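Local coordinates for attaching and effacing protein, pathogenesis factor (Escherichia coli, PDB 4E9L) that probably mediates bacterial adhesion to host cells, as a surface adhesin of the intimin/invasin family, this piece being a row of immunoglobulin-like domains, at residues L260-G263 against E268-V271; L301-K306 against T312-T317; L316-K321 against P379-Q384; D334-S339 against G352-K357; S364-G369 against G373-M378. All coordinates share one frame; numbering follows the deposited sequence.

In the fold
Contact 1 belongs to an earlier domain, where L260-G263 and E268-V271 close a short loop between two sheets; its centre lies about 39 Å from that of contact 2. The other four contacts share the next domain. Contact 2 closes the hairpin of strands 300-303 and 313-319, and contact 3 begins on its second strand. Contact 3 closes a long loop back to strand 373-381, and contacts 4 and 5 are nested within it, one after the other. Contacts 3, 4 and 5 each join the sheet of strands 300-303, 313-319, 361-367 and 350-358 to the sheet facing it, so one hydrophobic interior runs through all three.

Contact 1. Residues L260-G263 against E268-V271; sequences LTTG and ELRV
L260 and V271 face each other with CA atoms 8.6 Å apart, and T262 and L269 form the next pair at 8.9 Å, so the two segments run in opposite directions at a spacing too wide for backbone hydrogen bonding. Side chains fill the gap. L260 does most of the work, splitting its two methyls between two partners. Its CD2 meets L269 CD2 at 3.8 Å, the two leucines reaching tip to tip. Its CD1 goes to the valine instead, lying 3.9 Å from V271 CG1. Both leucines place CG opposite their own backbone N (chi1 -175° for L260), which extends them straight across the gap. T262 adds a lighter touch, its CG2 standing 4.3 Å from L269 CD2. The threonine hydroxyl has other business: OG1 bonds to the carbonyl of E210, so the residue offers its methyl to the leucine while its polar end is satisfied by the backbone next door. V214 packs on L260, while L235 and A285 pack on V271, extending the apolar layer beyond the two segments. Strands 255-261 and 267-275 belong to different sheets, and the few residues between them carry the chain across. Two sheets laid face to face over an apolar interior make the beta sandwich of an immunoglobulin-like domain.

Contact 2. Residues L301-K306 against T312-T317; sequences LVADNK and TTTELT
The flat carboxylate of D304 lays one face over the start of E315, whose backbone N and CB both sit above that face. T314 OG1 is on the same side, well out of the carboxylate plane near OD1, and donates to D304 OD1 over 2.5 Å, a hydrogen bond so short that its exact length is doubtful. The backbone N of E315 gives weak bonds to both oxygens, 3.3 Å to D304 OD2 and 3.5 Å to D304 OD1. CB of E315 sits 3.3 Å from D304 OD2, and the carboxylate planes of D304 and E315 are turned 30° from one another, their like charges close without touching. D304 can reach because its CG lies between backbone N and carbonyl carbon (chi1 64°), folding the short chain back over the hairpin partner.

Before D304 the two strands pair in antiparallel fashion. V302 and T317 are the hydrogen-bonded pair, V302 N giving to T317 O at 3.0 Å and T317 N to V302 O at 2.9 Å. On that face their side chains lie alongside each other, V302 CG2 being 3.9 Å from T317 CB. A303 and L316 are the non-hydrogen-bonded pair on the opposite face, with A303 CB 4.0 Å from L316 CD2. A last backbone bond, D304 N to E315 O, continues the pairing past the end of strand 300-303.

This hairpin forms one margin of its sheet: strand 300-303 is outermost, and strand 361-367 flanks 313-319 on the other side. L391 and L393 of strand 391-395, in the opposing sheet, cover A303, and L391 also reaches L301 and L316.

Contact 3. Residues L316-K321 against P379-Q384; sequences LTFTMK and PRVNGQ
V381 is wedged against F318 and M320, and this is where the packing is tight. Its CG2 does double duty, lying 3.7 Å from F318 CE2 and 3.8 Å from M320 SD. The valine meets the phenylalanine ring at a slant, while the sulfur approaches its methyls head on, with V381 CG1 also near at 3.9 Å. F318 and M320 both have CG opposite the backbone N (chi1 174° in each), a shape that sends ring and thioether inward from the same side of the chain. The packing slackens at P379, whose CG stands 4.2 Å from F318 CE1. Beyond V381 the chain leaves the interior altogether: N382 and G383 form the exposed corner of a type I' turn. That turn is closed by two backbone bonds between V381 and Q384. Around the buried part, A386 adds to the cover of F318, V387 packs on P379, and M294 and V328 lie against M320. The contact thus joins the 313-319 part of one sheet to the 373-381 part of the facing sheet, with Y362 of strand 361-367 beside M320.

Contact 4. Residues D334-S339 against G352-K357; sequences DAPVFS and GNWTEK
W354 sits between the two sheets of the immunoglobulin-like beta sandwich and buries the most surface here, its indole turned toward D334 and P336. The link to D334 is polar. Indole NE1 donates to the D334 carbonyl O over 3.1 Å, with a bent N-H...O angle of 139°. The oxygen lies at the ring edge, not far from the indole plane, and the donor comes in from above the carbonyl plane, 42° out of it. The geometry is therefore modest, yet it gives the one polar atom of a buried ring a partner. W354 is set up for this by a CG opposite its carbonyl carbon and beside the backbone N (chi1 -69°), which directs the indole inward.

D334 takes part through its backbone alone. Its side chain points away from W354, and OD2 is bonded to G383 N in the V381-Q384 turn, while its own amide pairs with R380. One residue thereby ties the tryptophan to the opposing sheet. P336 supplies the apolar share, packing also on V377. Y362 and S364 of strand 361-367, and P333, also touch W354, and F318 comes against its six-membered ring. The proline contact itself is light, with P336 CG resting 4.3 Å from W354 CZ2.

Contact 5. Residues S364-G369 against G373-M378; sequences STLTLG and GQLSVM
L366 and L368 face L375 and V377 across the interior of an immunoglobulin-like beta sandwich, the first pair on strand 361-367 and the residue just after it, the second on strand 373-381 of the opposing sheet. All the direct contact between the segments is apolar. CD2 of L375 is the atom both leucines use: L368 CD1 comes within 3.8 Å, and L366 CD2 lies farther off, at 4.3 Å. L375 has CG opposite its backbone N (chi1 179°), which carries that methyl well out across the gap. L368 does not aim its CB straight at the other segment, but its CD1 end comes nearer and reaches L375 CD2, and the two side chains cross obliquely. V377 is the lighter partner. F338 lies against L366, L375 and V377 together, and L393 and V395 of strand 391-395 reach L366 and L368.

Hydrogen bonds run within the sheets and not between these segments, whose CA atoms are 9.3 Å apart even at L368 and L375. Strand 361-367 pairs with 313-319, L366 with T314 and S364 with L316, while the hydroxyl of S364 bonds to G352 O on its other flank. Just three residues separate the segments, so the chain changes sheets in a short step. At the far end of the packing, L366 CD2 stands 4.4 Å from V377 CG2.

Contact 1. Residues L260-G263 against E268-V271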
# COMPACT_ATOMS: atom_id res chain seq x y z
N LEU A 260 1.16 -0.63 8.34
CA LEU A 260 1.95 -1.67 9.00
C LEU A 260 2.75 -0.91 10.05
O LEU A 260 3.51 -0.01 9.69
CB LEU A 260 2.89 -2.35 7.96
CG LEU A 260 3.73 -3.56 8.42
CD1 LEU A 260 4.34 -4.27 7.22
CD2 LEU A 260 4.90 -3.13 9.29
N THR A 261 2.57 -1.25 11.34
CA THR A 261 3.32 -0.60 12.42
C THR A 261 4.34 -1.61 12.94
O THR A 261 3.97 -2.73 13.29
CB THR A 261 2.40 -0.11 13.57
OG1 THR A 261 1.29 0.63 13.05
CG2 THR A 261 3.17 0.76 14.59
N THR A 262 5.61 -1.22 13.00
CA THR A 262 6.65 -2.12 13.55
C THR A 262 6.67 -1.96 15.07
O THR A 262 6.20 -0.95 15.58
CB THR A 262 8.03 -1.77 12.98
OG1 THR A 262 8.39 -0.48 13.46
CG2 THR A 262 8.07 -1.79 11.44
N GLY A 263 7.24 -2.94 15.77
CA GLY A 263 7.42 -2.85 17.22
C GLY A 263 8.89 -2.57 17.53
O GLY A 263 9.60 -2.06 16.66
N GLU A 268 14.36 -8.64 9.78
CA GLU A 268 13.49 -8.87 8.65
C GLU A 268 12.03 -9.06 9.05
O GLU A 268 11.71 -9.67 10.07
CB GLU A 268 13.96 -10.06 7.78
CG GLU A 268 15.28 -9.83 7.04
CD GLU A 268 15.40 -8.58 6.19
OE1 GLU A 268 14.53 -8.35 5.32
OE2 GLU A 268 16.40 -7.84 6.37
N LEU A 269 11.15 -8.54 8.21
CA LEU A 269 9.71 -8.62 8.33
C LEU A 269 9.09 -8.83 6.94
O LEU A 269 9.48 -8.15 5.98
CB LEU A 269 9.21 -7.29 8.95
CG LEU A 269 7.71 -7.12 9.19
CD1 LEU A 269 7.16 -8.26 9.99
CD2 LEU A 269 7.44 -5.82 9.94
N ARG A 270 8.14 -9.76 6.83
CA ARG A 270 7.43 -10.04 5.58
C ARG A 270 5.94 -9.89 5.83
O ARG A 270 5.46 -10.32 6.88
CB ARG A 270 7.74 -11.45 5.05
CG ARG A 270 9.17 -11.60 4.53
CD ARG A 270 9.52 -13.02 4.13
NE ARG A 270 9.46 -13.97 5.24
CZ ARG A 270 10.42 -14.14 6.16
NH1 ARG A 270 11.52 -13.40 6.12
NH2 ARG A 270 10.27 -15.03 7.12
N VAL A 271 5.23 -9.25 4.88
CA VAL A 271 3.80 -9.03 4.97
C VAL A 271 3.09 -9.68 3.81
O VAL A 271 3.39 -9.39 2.65
CB VAL A 271 3.38 -7.54 5.18
CG1 VAL A 271 4.00 -6.61 4.14
CG2 VAL A 271 1.85 -7.36 5.24

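Contact 2. Residues L301-K306 against T312-T317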
# COMPACT_ATOMS: atom_id res chain seq x y z
N LEU A 301 27.95 9.32 26.18
CA LEU A 301 29.15 9.93 25.65
C LEU A 301 30.20 9.91 26.75
O LEU A 301 29.93 10.41 27.84
CB LEU A 301 28.91 11.38 25.18
CG LEU A 301 30.16 12.08 24.59
CD1 LEU A 301 30.63 11.40 23.27
CD2 LEU A 301 29.92 13.55 24.37
N VAL A 302 31.36 9.33 26.49
CA VAL A 302 32.51 9.30 27.43
C VAL A 302 33.76 9.79 26.69
O VAL A 302 33.79 9.74 25.46
CB VAL A 302 32.74 7.88 28.07
CG1 VAL A 302 31.53 7.41 28.87
CG2 VAL A 302 33.12 6.84 27.01
N ALA A 303 34.82 10.19 27.43
CA ALA A 303 36.11 10.59 26.89
C ALA A 303 37.14 9.67 27.53
O ALA A 303 36.82 9.07 28.56
CB ALA A 303 36.39 12.05 27.27
N ASP A 304 38.33 9.50 26.93
CA ASP A 304 39.39 8.66 27.52
C ASP A 304 40.16 9.40 28.65
O ASP A 304 40.95 8.79 29.37
CB ASP A 304 40.35 8.09 26.44
CG ASP A 304 41.18 9.11 25.66
OD1 ASP A 304 41.31 10.25 26.13
OD2 ASP A 304 41.77 8.73 24.63
N ASN A 305 39.96 10.72 28.78
CA ASN A 305 40.59 11.56 29.81
C ASN A 305 39.59 12.63 30.23
O ASN A 305 39.17 13.44 29.39
CB ASN A 305 41.85 12.22 29.21
CG ASN A 305 42.75 12.96 30.19
OD1 ASN A 305 42.47 13.09 31.38
ND2 ASN A 305 43.88 13.43 29.69
N LYS A 306 39.21 12.66 31.52
CA LYS A 306 38.29 13.68 32.05
C LYS A 306 38.98 15.01 32.37
O LYS A 306 38.30 16.02 32.56
CB LYS A 306 37.48 13.16 33.24
CG LYS A 306 38.29 12.51 34.36
CD LYS A 306 37.38 11.92 35.46
CE LYS A 306 36.68 10.65 35.04
NZ LYS A 306 35.73 10.19 36.08
N THR A 312 45.51 19.69 23.69
CA THR A 312 45.88 18.28 23.49
C THR A 312 44.60 17.59 22.97
O THR A 312 43.63 18.26 22.65
CB THR A 312 46.44 17.61 24.76
OG1 THR A 312 45.41 17.52 25.73
CG2 THR A 312 47.72 18.29 25.31
N THR A 313 44.59 16.27 22.87
CA THR A 313 43.43 15.55 22.36
C THR A 313 42.93 14.52 23.35
O THR A 313 43.68 14.07 24.23
CB THR A 313 43.74 14.84 21.02
OG1 THR A 313 44.80 13.91 21.22
CG2 THR A 313 44.09 15.81 19.88
N THR A 314 41.67 14.15 23.19
CA THR A 314 41.03 13.08 23.92
C THR A 314 40.07 12.39 22.96
O THR A 314 39.45 13.05 22.13
CB THR A 314 40.41 13.54 25.28
OG1 THR A 314 40.01 12.36 25.97
CG2 THR A 314 39.20 14.47 25.12
N GLU A 315 39.99 11.07 23.04
CA GLU A 315 39.09 10.26 22.22
C GLU A 315 37.69 10.29 22.85
O GLU A 315 37.56 10.07 24.05
CB GLU A 315 39.61 8.81 22.18
CG GLU A 315 38.84 7.93 21.24
CD GLU A 315 39.17 6.45 21.36
OE1 GLU A 315 38.83 5.84 22.39
OE2 GLU A 315 39.76 5.91 20.39
N LEU A 316 36.65 10.54 22.04
CA LEU A 316 35.26 10.54 22.47
C LEU A 316 34.64 9.24 22.00
O LEU A 316 34.89 8.85 20.85
CB LEU A 316 34.47 11.74 21.83
CG LEU A 316 34.96 13.14 22.18
CD1 LEU A 316 34.05 14.20 21.56
CD2 LEU A 316 35.12 13.32 23.71
N THR A 317 33.85 8.57 22.86
CA THR A 317 33.13 7.34 22.50
C THR A 317 31.66 7.60 22.72
O THR A 317 31.22 7.81 23.85
CB THR A 317 33.66 6.09 23.24
OG1 THR A 317 35.04 5.92 22.94
CG2 THR A 317 32.91 4.81 22.80

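Contact 3. Residues L316-K321 against P379-Q384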
# COMPACT_ATOMS: atom_id res chain seq x y z
N LEU A 316 36.65 10.54 22.04
CA LEU A 316 35.26 10.54 22.47
C LEU A 316 34.64 9.24 22.00
O LEU A 316 34.89 8.85 20.85
CB LEU A 316 34.47 11.74 21.83
CG LEU A 316 34.96 13.14 22.18
CD1 LEU A 316 34.05 14.20 21.56
CD2 LEU A 316 35.12 13.32 23.71
N THR A 317 33.85 8.57 22.86
CA THR A 317 33.13 7.34 22.50
C THR A 317 31.66 7.60 22.72
O THR A 317 31.22 7.81 23.85
CB THR A 317 33.66 6.09 23.24
OG1 THR A 317 35.04 5.92 22.94
CG2 THR A 317 32.91 4.81 22.80
N PHE A 318 30.90 7.61 21.62
CA PHE A 318 29.48 7.89 21.62
C PHE A 318 28.69 6.62 21.29
O PHE A 318 28.89 6.05 20.22
CB PHE A 318 29.16 9.06 20.67
CG PHE A 318 27.68 9.33 20.49
CD1 PHE A 318 26.87 9.66 21.58
CD2 PHE A 318 27.09 9.21 19.24
CE1 PHE A 318 25.50 9.88 21.41
CE2 PHE A 318 25.71 9.41 19.07
CZ PHE A 318 24.93 9.74 20.17
N THR A 319 27.86 6.14 22.26
CA THR A 319 27.05 4.92 22.10
C THR A 319 25.63 5.36 21.90
O THR A 319 25.07 6.03 22.76
CB THR A 319 27.21 3.99 23.31
OG1 THR A 319 28.57 3.58 23.37
CG2 THR A 319 26.30 2.74 23.23
N MET A 320 25.07 5.03 20.76
CA MET A 320 23.74 5.48 20.43
C MET A 320 22.72 4.34 20.42
O MET A 320 22.90 3.34 19.73
CB MET A 320 23.79 6.25 19.10
CG MET A 320 22.46 6.66 18.58
SD MET A 320 22.54 8.05 17.44
CE MET A 320 23.54 7.42 16.15
N LYS A 321 21.65 4.51 21.20
CA LYS A 321 20.57 3.53 21.25
C LYS A 321 19.19 4.19 21.02
O LYS A 321 19.03 5.39 21.26
CB LYS A 321 20.58 2.80 22.59
CG LYS A 321 21.72 1.81 22.74
CD LYS A 321 21.60 1.04 24.06
CE LYS A 321 22.84 0.23 24.37
NZ LYS A 321 23.90 1.07 24.96
N PRO A 379 26.79 16.09 22.37
CA PRO A 379 26.74 15.45 21.05
C PRO A 379 25.40 15.78 20.38
O PRO A 379 24.37 16.01 21.05
CB PRO A 379 26.86 13.96 21.36
CG PRO A 379 26.31 13.81 22.72
CD PRO A 379 26.70 15.07 23.45
N ARG A 380 25.43 15.81 19.05
CA ARG A 380 24.27 16.13 18.23
C ARG A 380 24.08 15.08 17.16
O ARG A 380 25.05 14.64 16.52
CB ARG A 380 24.47 17.52 17.57
CG ARG A 380 24.28 18.69 18.51
CD ARG A 380 22.80 19.03 18.55
NE ARG A 380 22.49 20.04 19.55
CZ ARG A 380 22.27 21.32 19.28
NH1 ARG A 380 22.33 21.76 18.03
NH2 ARG A 380 21.98 22.17 20.26
N VAL A 381 22.82 14.69 16.94
CA VAL A 381 22.44 13.70 15.91
C VAL A 381 21.17 14.26 15.26
O VAL A 381 20.18 14.49 15.96
CB VAL A 381 22.24 12.27 16.50
CG1 VAL A 381 21.68 11.32 15.45
CG2 VAL A 381 23.53 11.70 17.08
N ASN A 382 21.20 14.49 13.94
CA ASN A 382 20.06 15.05 13.18
C ASN A 382 19.51 16.33 13.82
O ASN A 382 18.30 16.47 14.01
CB ASN A 382 18.96 13.98 12.94
CG ASN A 382 19.37 12.83 12.04
OD1 ASN A 382 20.17 12.98 11.10
ND2 ASN A 382 18.81 11.66 12.30
N GLY A 383 20.42 17.23 14.20
CA GLY A 383 20.13 18.50 14.85
C GLY A 383 19.59 18.43 16.27
O GLY A 383 19.16 19.46 16.79
N GLN A 384 19.60 17.25 16.91
CA GLN A 384 19.06 17.13 18.27
C GLN A 384 20.13 16.73 19.29
O GLN A 384 21.05 15.99 18.93
CB GLN A 384 17.94 16.05 18.30
CG GLN A 384 16.73 16.33 17.40
CD GLN A 384 15.89 17.48 17.89
OE1 GLN A 384 15.89 18.57 17.32
NE2 GLN A 384 15.15 17.26 18.98

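Contact 4. Residues D334-S339 against G352-K357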
# COMPACT_ATOMS: atom_id res chain seq x y z
N ASP A 334 26.49 14.75 14.18
CA ASP A 334 26.92 16.07 13.74
C ASP A 334 28.10 16.49 14.65
O ASP A 334 28.51 15.73 15.54
CB ASP A 334 25.76 17.09 13.95
CG ASP A 334 24.41 16.72 13.34
OD1 ASP A 334 24.39 16.18 12.22
OD2 ASP A 334 23.36 17.04 13.97
N ALA A 335 28.62 17.71 14.44
CA ALA A 335 29.65 18.28 15.29
C ALA A 335 29.02 18.49 16.68
O ALA A 335 27.84 18.86 16.74
CB ALA A 335 30.12 19.62 14.72
N PRO A 336 29.72 18.19 17.79
CA PRO A 336 29.13 18.46 19.11
C PRO A 336 29.05 19.98 19.37
O PRO A 336 29.67 20.76 18.66
CB PRO A 336 30.11 17.81 20.11
CG PRO A 336 31.19 17.19 19.29
CD PRO A 336 31.12 17.75 17.90
N VAL A 337 28.25 20.37 20.36
CA VAL A 337 28.08 21.76 20.79
C VAL A 337 28.90 21.93 22.10
O VAL A 337 28.84 21.08 22.98
CB VAL A 337 26.57 22.08 20.99
CG1 VAL A 337 26.37 23.35 21.79
CG2 VAL A 337 25.85 22.16 19.64
N PHE A 338 29.71 22.98 22.18
CA PHE A 338 30.58 23.27 23.34
C PHE A 338 30.15 24.51 24.09
O PHE A 338 29.86 25.52 23.47
CB PHE A 338 32.05 23.44 22.88
CG PHE A 338 32.57 22.26 22.09
CD1 PHE A 338 32.66 22.31 20.70
CD2 PHE A 338 32.97 21.09 22.74
CE1 PHE A 338 33.16 21.22 19.97
CE2 PHE A 338 33.47 20.01 22.00
CZ PHE A 338 33.53 20.07 20.62
N SER A 339 30.16 24.45 25.44
CA SER A 339 29.88 25.59 26.31
C SER A 339 30.76 25.51 27.56
O SER A 339 31.46 24.51 27.75
CB SER A 339 28.39 25.66 26.67
OG SER A 339 27.99 24.52 27.42
N GLY A 352 36.85 15.92 15.49
CA GLY A 352 37.08 15.47 14.12
C GLY A 352 35.92 14.60 13.64
O GLY A 352 34.91 14.48 14.34
N ASN A 353 36.07 13.98 12.46
CA ASN A 353 35.05 13.07 11.91
C ASN A 353 34.72 11.90 12.83
O ASN A 353 35.59 11.38 13.52
CB ASN A 353 35.49 12.53 10.55
CG ASN A 353 35.58 13.58 9.46
OD1 ASN A 353 34.69 14.42 9.27
ND2 ASN A 353 36.62 13.49 8.67
N TRP A 354 33.45 11.49 12.84
CA TRP A 354 33.01 10.34 13.60
C TRP A 354 33.22 9.07 12.75
O TRP A 354 32.88 9.06 11.56
CB TRP A 354 31.52 10.47 13.98
CG TRP A 354 31.22 11.55 14.98
CD1 TRP A 354 30.79 12.83 14.71
CD2 TRP A 354 31.32 11.46 16.41
NE1 TRP A 354 30.63 13.53 15.88
CE2 TRP A 354 30.93 12.71 16.94
CE3 TRP A 354 31.70 10.43 17.30
CZ2 TRP A 354 30.93 12.97 18.32
CZ3 TRP A 354 31.69 10.68 18.66
CH2 TRP A 354 31.29 11.93 19.16
N THR A 355 33.77 8.01 13.36
CA THR A 355 33.90 6.72 12.70
C THR A 355 33.09 5.70 13.50
O THR A 355 33.29 5.59 14.71
CB THR A 355 35.37 6.30 12.54
OG1 THR A 355 36.06 7.32 11.85
CG2 THR A 355 35.52 4.97 11.79
N GLU A 356 32.20 4.94 12.83
CA GLU A 356 31.45 3.91 13.56
C GLU A 356 32.34 2.68 13.64
O GLU A 356 32.62 2.05 12.62
CB GLU A 356 30.09 3.63 12.89
CG GLU A 356 29.16 2.83 13.80
CD GLU A 356 27.84 2.36 13.22
OE1 GLU A 356 27.47 2.78 12.09
OE2 GLU A 356 27.16 1.58 13.92
N LYS A 357 32.86 2.39 14.85
CA LYS A 357 33.84 1.32 15.11
C LYS A 357 33.22 0.07 15.76
O LYS A 357 33.83 -1.00 15.79
CB LYS A 357 35.01 1.87 15.94
CG LYS A 357 35.82 2.95 15.23
CD LYS A 357 37.30 2.85 15.58
CE LYS A 357 38.10 4.11 15.31
NZ LYS A 357 38.34 4.32 13.86

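Contact 5. Residues S364-G369 against G373-M378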
# COMPACT_ATOMS: atom_id res chain seq x y z
N SER A 364 35.33 9.76 17.92
CA SER A 364 35.86 11.02 17.37
C SER A 364 37.01 11.51 18.24
O SER A 364 37.03 11.28 19.44
CB SER A 364 34.78 12.10 17.32
OG SER A 364 35.28 13.34 16.84
N THR A 365 37.95 12.23 17.63
CA THR A 365 39.07 12.81 18.36
C THR A 365 38.69 14.24 18.66
O THR A 365 38.38 15.02 17.75
CB THR A 365 40.35 12.78 17.51
OG1 THR A 365 40.73 11.40 17.29
CG2 THR A 365 41.50 13.53 18.17
N LEU A 366 38.70 14.59 19.94
CA LEU A 366 38.42 15.94 20.36
C LEU A 366 39.75 16.64 20.57
O LEU A 366 40.53 16.18 21.39
CB LEU A 366 37.61 15.95 21.70
CG LEU A 366 37.32 17.33 22.31
CD1 LEU A 366 36.42 18.16 21.38
CD2 LEU A 366 36.70 17.19 23.72
N THR A 367 39.95 17.78 19.91
CA THR A 367 41.12 18.62 20.13
C THR A 367 40.65 19.72 21.07
O THR A 367 39.69 20.45 20.78
CB THR A 367 41.70 19.22 18.84
OG1 THR A 367 42.04 18.16 17.96
CG2 THR A 367 42.97 20.07 19.12
N LEU A 368 41.31 19.83 22.21
CA LEU A 368 40.92 20.84 23.18
C LEU A 368 41.30 22.24 22.69
O LEU A 368 42.18 22.38 21.85
CB LEU A 368 41.52 20.51 24.57
CG LEU A 368 40.83 19.41 25.39
CD1 LEU A 368 39.33 19.67 25.57
CD2 LEU A 368 41.09 17.99 24.80
N GLY A 369 40.62 23.24 23.19
CA GLY A 369 40.86 24.63 22.82
C GLY A 369 41.99 25.25 23.62
O GLY A 369 42.73 24.54 24.31
N GLY A 373 39.56 25.25 32.12
CA GLY A 373 38.32 25.31 32.86
C GLY A 373 37.34 24.25 32.43
O GLY A 373 37.67 23.33 31.67
N GLN A 374 36.11 24.39 32.92
CA GLN A 374 35.08 23.43 32.62
C GLN A 374 34.62 23.49 31.16
O GLN A 374 34.49 24.58 30.60
CB GLN A 374 33.93 23.56 33.64
CG GLN A 374 32.96 22.40 33.63
CD GLN A 374 31.92 22.51 34.71
OE1 GLN A 374 32.14 22.12 35.85
NE2 GLN A 374 30.75 23.02 34.36
N LEU A 375 34.47 22.30 30.52
CA LEU A 375 33.98 22.18 29.17
C LEU A 375 32.79 21.23 29.15
O LEU A 375 32.94 20.07 29.52
CB LEU A 375 35.06 21.67 28.18
CG LEU A 375 34.61 21.50 26.70
CD1 LEU A 375 34.33 22.87 26.04
CD2 LEU A 375 35.70 20.81 25.87
N SER A 376 31.63 21.73 28.67
CA SER A 376 30.42 20.93 28.52
C SER A 376 30.34 20.52 27.03
O SER A 376 30.41 21.38 26.15
CB SER A 376 29.20 21.73 28.97
OG SER A 376 27.99 21.30 28.37
N VAL A 377 30.27 19.21 26.77
CA VAL A 377 30.25 18.68 25.41
C VAL A 377 28.89 18.01 25.12
O VAL A 377 28.56 16.99 25.74
CB VAL A 377 31.45 17.71 25.15
CG1 VAL A 377 31.44 17.17 23.73
CG2 VAL A 377 32.79 18.39 25.43
N MET A 378 28.12 18.59 24.19
CA MET A 378 26.81 18.04 23.86
C MET A 378 26.81 17.44 22.47
O MET A 378 26.87 18.18 21.47
CB MET A 378 25.67 19.08 24.06
CG MET A 378 24.27 18.56 23.66
SD MET A 378 23.71 17.00 24.45
CE MET A 378 23.43 17.58 26.17